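Local structure of pyruvate formate-lyase 2 (Archaeoglobus fulgidus, 2F3O) at residues 323-328 with 632-637; 268-273 with 316-321. The protein is a glycyl radical enzyme of unknown function that resembles pyruvate formate-lyase and glycerol dehydratase and may act as a lyase. All coordinates share one frame; numbering follows the deposited sequence.

Interaction 1: residues 323-328 with 632-637; sequences EQYFSG and MTTNVG
Met632 meets Phe326 at the edge of its ring, CG lying 3.6 Å from Phe326 CD2. CB and CG, its first two methylenes, lie against the CD2-CE2 edge: CG is anti to the carbonyl carbon (chi1 -61°), and the bends at chi2 and chi3 belong to the rest of the chain. Thr633 supplies the polar grip. Its OG1 lies between the backbone N and the carbonyl carbon (chi1 70°); there it donates to Gln324 O at 2.9 Å, approaching from above the carbonyl plane, and accepts from Ser327 N at 2.9 Å along a nearly straight bond (162°). One hydroxyl thus serves a carbonyl at the end of helix 322-325 and an amide just beyond it, as only a group that both gives and takes can. Thr633 N adds a weak bond to Tyr325 O. Thr633 is also the N-cap of helix 634-640, but its hydroxyl, spent on the other segment, makes no capping bond. Both segments fall in the part of the chain assigned to the pyruvate formate-lyase-like family, where Leu443 of strand 435-445 packs against Phe326 and Thr634, and Asp440 against Met632. Thr634 splits its work: CB sits in plane at the edge of the Tyr325 ring, CG2 lies over a face of Phe326, 4.2 Å from CZ, and OG1 turns to Pro631 O. One turn on, with no side chain in the way, Gly637 CA lies over a face of Tyr325, 3.9 Å from the ring centroid, a CH-pi contact, while Tyr325 OH is hydrogen-bonded to Gly142 O.

Interaction 2: residues 268-273 with 316-321; sequences NYEQAI and PAFDSL
Gln271 and Glu270 bring their polar ends together against Pro316 and Phe318, joining the loop that follows helix 250-267 to the loop that leads into helix 322-325. The second loop folds back through an inverse gamma turn centred on Ala317, with a weak bond of 3.1 Å from Phe318 N to Pro316 O. This turn lays Pro316 CB over the centre of the Phe318 ring, so the flat phenyl and the compact pyrrolidine present a joint apolar surface. Gln271 reaches it by a folded route: CG is anti to the carbonyl carbon (chi1 -51°) and the chain bends again at chi2, which carries the amide to within 3.7 Å of the ring, measured from NE2 to Phe318 CZ. The amide plane is tilted 33° from that of the phenyl. Glu270 is also bent at chi2, and its carboxylate stands steeply to the ring, 79° between planes, with OE1 4.1 Å from both Pro316 CB and Phe318 CE1. Carboxylate and amide are tied to each other, Gln271 NE2 giving a 2.8 Å hydrogen bond to the anti side of Glu270 OE1. NE2 also donates to Ala330 O, and these two protein acceptors hold it and so orient the buried amide; OE1 of Gln271 is hydrogen-bonded in the crystal to a glycerol probably from the crystallisation liquor. Glutamine suits the place because it supplies donors and an acceptor from one flat group. Farther along, Asp319 OD2 forms a salt bridge with Arg85 NH1 and also accepts a capping bond from Leu321 N at 2.9 Å.

Overall arrangement
Interaction 2 precedes interaction 1 along the chain, and residues 316-321 and 323-328 are separated by Leu322 alone. The two centres lie about 12 Å apart, and Phe318 bridges them: its CE2 packs 3.5 Å from Phe326 CB, and its CB lies 3.7 Å from Glu323 OE2. The side chains of Met632 and Gln271 are each about 3 Å from bound glycerol, nearest atoms, while Phe326 and Phe318 are each about 4 Å from triethylene glycol; both compounds probably come from the crystallisation liquor, though such molecules often mark pockets. Interaction 1 also reaches toward the predicted radical site, Gly328 O accepting from Trp753, the neighbour of Gly752.

Interaction 1: residues 323-328 with 632-637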
ATOM      1  N   GLU A 323      43.909  10.585  -2.510  1.00 57.69           N
ATOM      2  CA  GLU A 323      44.958  10.187  -1.569  1.00 58.14           C
ATOM      3  C   GLU A 323      45.148  11.137  -0.388  1.00 57.98           C
ATOM      4  O   GLU A 323      45.754  10.767   0.607  1.00 57.79           O
ATOM      5  CB  GLU A 323      46.293  10.033  -2.283  1.00 58.23           C
ATOM      6  CG  GLU A 323      46.501   8.679  -2.911  1.00 59.96           C
ATOM      7  CD  GLU A 323      46.659   7.574  -1.892  1.00 62.13           C
ATOM      8  OE1 GLU A 323      47.262   7.805  -0.809  1.00 62.92           O
ATOM      9  OE2 GLU A 323      46.178   6.464  -2.196  1.00 63.24           O
ATOM     10  N   GLN A 324      44.663  12.366  -0.504  1.00 57.80           N
ATOM     11  CA  GLN A 324      44.782  13.297   0.602  1.00 57.86           C
ATOM     12  C   GLN A 324      43.654  13.077   1.584  1.00 57.09           C
ATOM     13  O   GLN A 324      43.838  13.232   2.791  1.00 56.92           O
ATOM     14  CB  GLN A 324      44.754  14.742   0.109  1.00 57.97           C
ATOM     15  CG  GLN A 324      46.043  15.221  -0.549  1.00 59.07           C
ATOM     16  CD  GLN A 324      45.838  16.491  -1.381  1.00 59.20           C
ATOM     17  OE1 GLN A 324      44.808  17.170  -1.269  1.00 60.84           O
ATOM     18  NE2 GLN A 324      46.822  16.814  -2.220  1.00 59.99           N
ATOM     19  N   TYR A 325      42.480  12.724   1.063  1.00 56.42           N
ATOM     20  CA  TYR A 325      41.290  12.604   1.899  1.00 55.57           C
ATOM     21  C   TYR A 325      41.121  11.186   2.411  1.00 55.40           C
ATOM     22  O   TYR A 325      40.407  10.955   3.384  1.00 55.07           O
ATOM     23  CB  TYR A 325      40.041  13.034   1.142  1.00 55.02           C
ATOM     24  CG  TYR A 325      39.940  14.512   0.842  1.00 54.43           C
ATOM     25  CD1 TYR A 325      40.540  15.054  -0.285  1.00 54.88           C
ATOM     26  CD2 TYR A 325      39.210  15.369   1.667  1.00 54.70           C
ATOM     27  CE1 TYR A 325      40.441  16.428  -0.578  1.00 55.37           C
ATOM     28  CE2 TYR A 325      39.087  16.745   1.369  1.00 54.17           C
ATOM     29  CZ  TYR A 325      39.716  17.262   0.251  1.00 54.18           C
ATOM     30  OH  TYR A 325      39.621  18.590  -0.065  1.00 52.89           O
ATOM     31  N   PHE A 326      41.789  10.233   1.767  1.00 55.52           N
ATOM     32  CA  PHE A 326      41.681   8.826   2.176  1.00 55.85           C
ATOM     33  C   PHE A 326      43.037   8.107   2.266  1.00 56.09           C
ATOM     34  O   PHE A 326      43.156   6.953   1.840  1.00 56.45           O
ATOM     35  CB  PHE A 326      40.729   8.059   1.245  1.00 55.51           C
ATOM     36  CG  PHE A 326      39.352   8.653   1.162  1.00 55.78           C
ATOM     37  CD1 PHE A 326      39.010   9.530   0.140  1.00 56.86           C
ATOM     38  CD2 PHE A 326      38.405   8.363   2.119  1.00 55.32           C
ATOM     39  CE1 PHE A 326      37.743  10.099   0.080  1.00 56.27           C
ATOM     40  CE2 PHE A 326      37.144   8.924   2.060  1.00 55.18           C
ATOM     41  CZ  PHE A 326      36.815   9.790   1.043  1.00 55.62           C
ATOM     42  N   SER A 327      44.037   8.783   2.843  1.00 55.94           N
ATOM     43  CA  SER A 327      45.425   8.291   2.885  1.00 55.62           C
ATOM     44  C   SER A 327      45.560   7.040   3.724  1.00 55.23           C
ATOM     45  O   SER A 327      44.867   6.885   4.723  1.00 55.61           O
ATOM     46  CB  SER A 327      46.351   9.358   3.478  1.00 55.89           C
ATOM     47  OG  SER A 327      47.649   9.289   2.911  1.00 55.92           O
ATOM     48  N   GLY A 328      46.445   6.141   3.324  1.00 54.37           N
ATOM     49  CA  GLY A 328      46.669   4.955   4.117  1.00 53.17           C
ATOM     50  C   GLY A 328      46.076   3.702   3.545  1.00 52.61           C
ATOM     51  O   GLY A 328      45.778   2.764   4.287  1.00 52.45           O
ATOM     52  N   MET A 632      38.015   9.309   8.194  1.00 46.20           N
ATOM     53  CA  MET A 632      39.051   8.815   7.252  1.00 46.71           C
ATOM     54  C   MET A 632      40.277   9.704   7.403  1.00 46.87           C
ATOM     55  O   MET A 632      40.717   9.928   8.520  1.00 47.05           O
ATOM     56  CB  MET A 632      38.587   8.726   5.786  1.00 46.67           C
ATOM     57  CG  MET A 632      37.405   7.781   5.548  1.00 46.72           C
ATOM     58  SD  MET A 632      37.528   6.170   6.354  1.00 47.73           S
ATOM     59  CE  MET A 632      38.934   5.445   5.509  1.00 46.23           C
ATOM     60  N   THR A 633      40.822  10.238   6.318  1.00 47.15           N
ATOM     61  CA  THR A 633      41.776  11.332   6.503  1.00 47.52           C
ATOM     62  C   THR A 633      41.232  12.632   5.938  1.00 48.02           C
ATOM     63  O   THR A 633      42.002  13.514   5.580  1.00 48.05           O
ATOM     64  CB  THR A 633      43.236  11.056   5.975  1.00 47.38           C
ATOM     65  OG1 THR A 633      43.268  11.027   4.548  1.00 47.07           O
ATOM     66  CG2 THR A 633      43.800   9.759   6.518  1.00 46.76           C
ATOM     67  N   THR A 634      39.905  12.757   5.875  1.00 48.64           N
ATOM     68  CA  THR A 634      39.292  13.984   5.363  1.00 49.32           C
ATOM     69  C   THR A 634      39.365  15.117   6.368  1.00 49.86           C
ATOM     70  O   THR A 634      39.126  16.258   6.007  1.00 49.70           O
ATOM     71  CB  THR A 634      37.799  13.835   4.969  1.00 49.35           C
ATOM     72  OG1 THR A 634      36.997  13.730   6.152  1.00 49.30           O
ATOM     73  CG2 THR A 634      37.563  12.636   4.062  1.00 49.64           C
ATOM     74  N   ASN A 635      39.681  14.811   7.626  1.00 50.68           N
ATOM     75  CA  ASN A 635      39.917  15.870   8.601  1.00 51.61           C
ATOM     76  C   ASN A 635      41.139  16.672   8.206  1.00 52.18           C
ATOM     77  O   ASN A 635      41.181  17.888   8.426  1.00 52.46           O
ATOM     78  CB  ASN A 635      40.083  15.335  10.013  1.00 51.61           C
ATOM     79  CG  ASN A 635      41.355  14.575  10.194  1.00 52.75           C
ATOM     80  OD1 ASN A 635      41.697  13.721   9.378  1.00 55.03           O
ATOM     81  ND2 ASN A 635      42.080  14.879  11.255  1.00 53.67           N
ATOM     82  N   VAL A 636      42.106  15.990   7.585  1.00 52.51           N
ATOM     83  CA  VAL A 636      43.273  16.641   7.026  1.00 52.87           C
ATOM     84  C   VAL A 636      42.886  17.381   5.745  1.00 53.27           C
ATOM     85  O   VAL A 636      43.188  18.568   5.587  1.00 53.59           O
ATOM     86  CB  VAL A 636      44.407  15.632   6.751  1.00 52.77           C
ATOM     87  CG1 VAL A 636      45.610  16.322   6.079  1.00 52.38           C
ATOM     88  CG2 VAL A 636      44.814  14.938   8.042  1.00 52.75           C
ATOM     89  N   GLY A 637      42.195  16.684   4.851  1.00 53.52           N
ATOM     90  CA  GLY A 637      41.867  17.231   3.547  1.00 53.63           C
ATOM     91  C   GLY A 637      41.025  18.486   3.647  1.00 53.97           C
ATOM     92  O   GLY A 637      41.321  19.484   2.972  1.00 53.84           O
TER

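Interaction 2: residues 268-273 with 316-321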
ATOM      1  N   ASN A 268      31.582  -4.933  -7.207  1.00 41.12           N
ATOM      2  CA  ASN A 268      31.430  -3.759  -6.353  1.00 41.64           C
ATOM      3  C   ASN A 268      32.759  -3.159  -6.041  1.00 41.98           C
ATOM      4  O   ASN A 268      33.734  -3.902  -5.871  1.00 42.39           O
ATOM      5  CB  ASN A 268      30.789  -4.162  -5.040  1.00 41.32           C
ATOM      6  CG  ASN A 268      29.478  -4.818  -5.246  1.00 41.28           C
ATOM      7  OD1 ASN A 268      28.457  -4.145  -5.404  1.00 41.47           O
ATOM      8  ND2 ASN A 268      29.483  -6.146  -5.277  1.00 40.76           N
ATOM      9  N   TYR A 269      32.792  -1.832  -5.912  1.00 41.86           N
ATOM     10  CA  TYR A 269      34.050  -1.134  -5.689  1.00 41.77           C
ATOM     11  C   TYR A 269      34.671  -1.436  -4.317  1.00 41.97           C
ATOM     12  O   TYR A 269      34.004  -1.920  -3.409  1.00 41.59           O
ATOM     13  CB  TYR A 269      33.944   0.368  -6.051  1.00 41.68           C
ATOM     14  CG  TYR A 269      33.609   1.304  -4.930  1.00 41.13           C
ATOM     15  CD1 TYR A 269      34.444   2.374  -4.633  1.00 40.61           C
ATOM     16  CD2 TYR A 269      32.455   1.128  -4.163  1.00 41.78           C
ATOM     17  CE1 TYR A 269      34.151   3.252  -3.596  1.00 40.52           C
ATOM     18  CE2 TYR A 269      32.155   1.989  -3.109  1.00 42.20           C
ATOM     19  CZ  TYR A 269      33.008   3.057  -2.835  1.00 41.65           C
ATOM     20  OH  TYR A 269      32.717   3.902  -1.791  1.00 41.11           O
ATOM     21  N   GLU A 270      35.963  -1.143  -4.210  1.00 42.71           N
ATOM     22  CA  GLU A 270      36.894  -1.646  -3.182  1.00 43.23           C
ATOM     23  C   GLU A 270      36.591  -1.362  -1.724  1.00 43.43           C
ATOM     24  O   GLU A 270      37.293  -1.871  -0.859  1.00 44.05           O
ATOM     25  CB  GLU A 270      38.264  -1.043  -3.445  1.00 43.14           C
ATOM     26  CG  GLU A 270      38.385  -0.474  -4.839  1.00 45.09           C
ATOM     27  CD  GLU A 270      38.081   1.024  -4.947  1.00 48.30           C
ATOM     28  OE1 GLU A 270      38.364   1.784  -3.986  1.00 49.15           O
ATOM     29  OE2 GLU A 270      37.564   1.440  -6.016  1.00 50.16           O
ATOM     30  N   GLN A 271      35.584  -0.546  -1.430  1.00 43.13           N
ATOM     31  CA  GLN A 271      35.409  -0.092  -0.063  1.00 42.89           C
ATOM     32  C   GLN A 271      34.457  -0.921   0.801  1.00 42.43           C
ATOM     33  O   GLN A 271      33.249  -0.978   0.564  1.00 42.44           O
ATOM     34  CB  GLN A 271      35.020   1.383  -0.026  1.00 43.11           C
ATOM     35  CG  GLN A 271      35.927   2.256  -0.827  1.00 44.25           C
ATOM     36  CD  GLN A 271      37.319   2.215  -0.313  1.00 46.31           C
ATOM     37  OE1 GLN A 271      37.533   2.428   0.873  1.00 48.31           O
ATOM     38  NE2 GLN A 271      38.287   1.945  -1.189  1.00 45.93           N
ATOM     39  N   ALA A 272      35.036  -1.564   1.802  1.00 41.45           N
ATOM     40  CA  ALA A 272      34.311  -2.011   2.979  1.00 40.69           C
ATOM     41  C   ALA A 272      33.377  -3.181   2.804  1.00 40.23           C
ATOM     42  O   ALA A 272      32.442  -3.321   3.578  1.00 40.84           O
ATOM     43  CB  ALA A 272      33.613  -0.856   3.669  1.00 40.12           C
ATOM     44  N   ILE A 273      33.617  -4.010   1.794  1.00 39.47           N
ATOM     45  CA  ILE A 273      32.842  -5.225   1.640  1.00 38.88           C
ATOM     46  C   ILE A 273      33.330  -6.187   2.713  1.00 39.27           C
ATOM     47  O   ILE A 273      34.439  -6.693   2.636  1.00 39.50           O
ATOM     48  CB  ILE A 273      33.056  -5.838   0.260  1.00 38.54           C
ATOM     49  CG1 ILE A 273      32.797  -4.802  -0.815  1.00 37.84           C
ATOM     50  CG2 ILE A 273      32.155  -7.030   0.055  1.00 37.53           C
ATOM     51  CD1 ILE A 273      32.994  -5.336  -2.200  1.00 38.30           C
ATOM     52  N   PRO A 316      43.662   0.589  -2.873  1.00 47.44           N
ATOM     53  CA  PRO A 316      42.623   1.334  -3.598  1.00 47.52           C
ATOM     54  C   PRO A 316      43.127   2.088  -4.830  1.00 47.69           C
ATOM     55  O   PRO A 316      44.275   2.461  -4.877  1.00 47.65           O
ATOM     56  CB  PRO A 316      42.123   2.307  -2.545  1.00 47.23           C
ATOM     57  CG  PRO A 316      43.326   2.546  -1.682  1.00 47.29           C
ATOM     58  CD  PRO A 316      44.110   1.284  -1.661  1.00 47.31           C
ATOM     59  N   ALA A 317      42.274   2.308  -5.824  1.00 48.65           N
ATOM     60  CA  ALA A 317      42.671   3.039  -7.052  1.00 49.41           C
ATOM     61  C   ALA A 317      42.455   4.542  -6.921  1.00 49.90           C
ATOM     62  O   ALA A 317      41.775   5.155  -7.750  1.00 49.77           O
ATOM     63  CB  ALA A 317      41.913   2.516  -8.289  1.00 49.25           C
ATOM     64  N   PHE A 318      43.036   5.125  -5.879  1.00 50.47           N
ATOM     65  CA  PHE A 318      42.815   6.516  -5.572  1.00 51.15           C
ATOM     66  C   PHE A 318      43.778   7.383  -6.350  1.00 51.89           C
ATOM     67  O   PHE A 318      44.960   7.099  -6.394  1.00 52.30           O
ATOM     68  CB  PHE A 318      43.051   6.756  -4.087  1.00 50.95           C
ATOM     69  CG  PHE A 318      41.984   6.185  -3.186  1.00 50.41           C
ATOM     70  CD1 PHE A 318      40.698   5.972  -3.646  1.00 49.55           C
ATOM     71  CD2 PHE A 318      42.262   5.920  -1.856  1.00 48.97           C
ATOM     72  CE1 PHE A 318      39.731   5.469  -2.808  1.00 49.00           C
ATOM     73  CE2 PHE A 318      41.296   5.422  -1.024  1.00 48.73           C
ATOM     74  CZ  PHE A 318      40.035   5.194  -1.495  1.00 49.12           C
ATOM     75  N   ASP A 319      43.285   8.466  -6.933  1.00 52.79           N
ATOM     76  CA  ASP A 319      44.161   9.462  -7.543  1.00 54.02           C
ATOM     77  C   ASP A 319      44.806  10.357  -6.471  1.00 54.54           C
ATOM     78  O   ASP A 319      44.624  10.138  -5.273  1.00 54.86           O
ATOM     79  CB  ASP A 319      43.350  10.352  -8.465  1.00 54.17           C
ATOM     80  CG  ASP A 319      42.287  11.103  -7.714  1.00 55.59           C
ATOM     81  OD1 ASP A 319      41.257  10.469  -7.425  1.00 56.55           O
ATOM     82  OD2 ASP A 319      42.483  12.303  -7.384  1.00 56.41           O
ATOM     83  N   SER A 320      45.502  11.400  -6.926  1.00 55.18           N
ATOM     84  CA  SER A 320      46.268  12.309  -6.065  1.00 55.67           C
ATOM     85  C   SER A 320      45.443  13.106  -5.065  1.00 56.11           C
ATOM     86  O   SER A 320      45.886  13.318  -3.939  1.00 56.48           O
ATOM     87  CB  SER A 320      47.072  13.286  -6.914  1.00 55.71           C
ATOM     88  OG  SER A 320      46.262  14.368  -7.326  1.00 55.87           O
ATOM     89  N   LEU A 321      44.256  13.550  -5.472  1.00 56.53           N
ATOM     90  CA  LEU A 321      43.365  14.254  -4.557  1.00 56.89           C
ATOM     91  C   LEU A 321      42.720  13.267  -3.584  1.00 56.91           C
ATOM     92  O   LEU A 321      42.705  13.511  -2.380  1.00 57.10           O
ATOM     93  CB  LEU A 321      42.311  15.054  -5.317  1.00 56.99           C
ATOM     94  CG  LEU A 321      42.855  15.865  -6.499  1.00 58.36           C
ATOM     95  CD1 LEU A 321      41.716  16.444  -7.368  1.00 58.92           C
ATOM     96  CD2 LEU A 321      43.819  16.971  -6.029  1.00 58.72           C
TER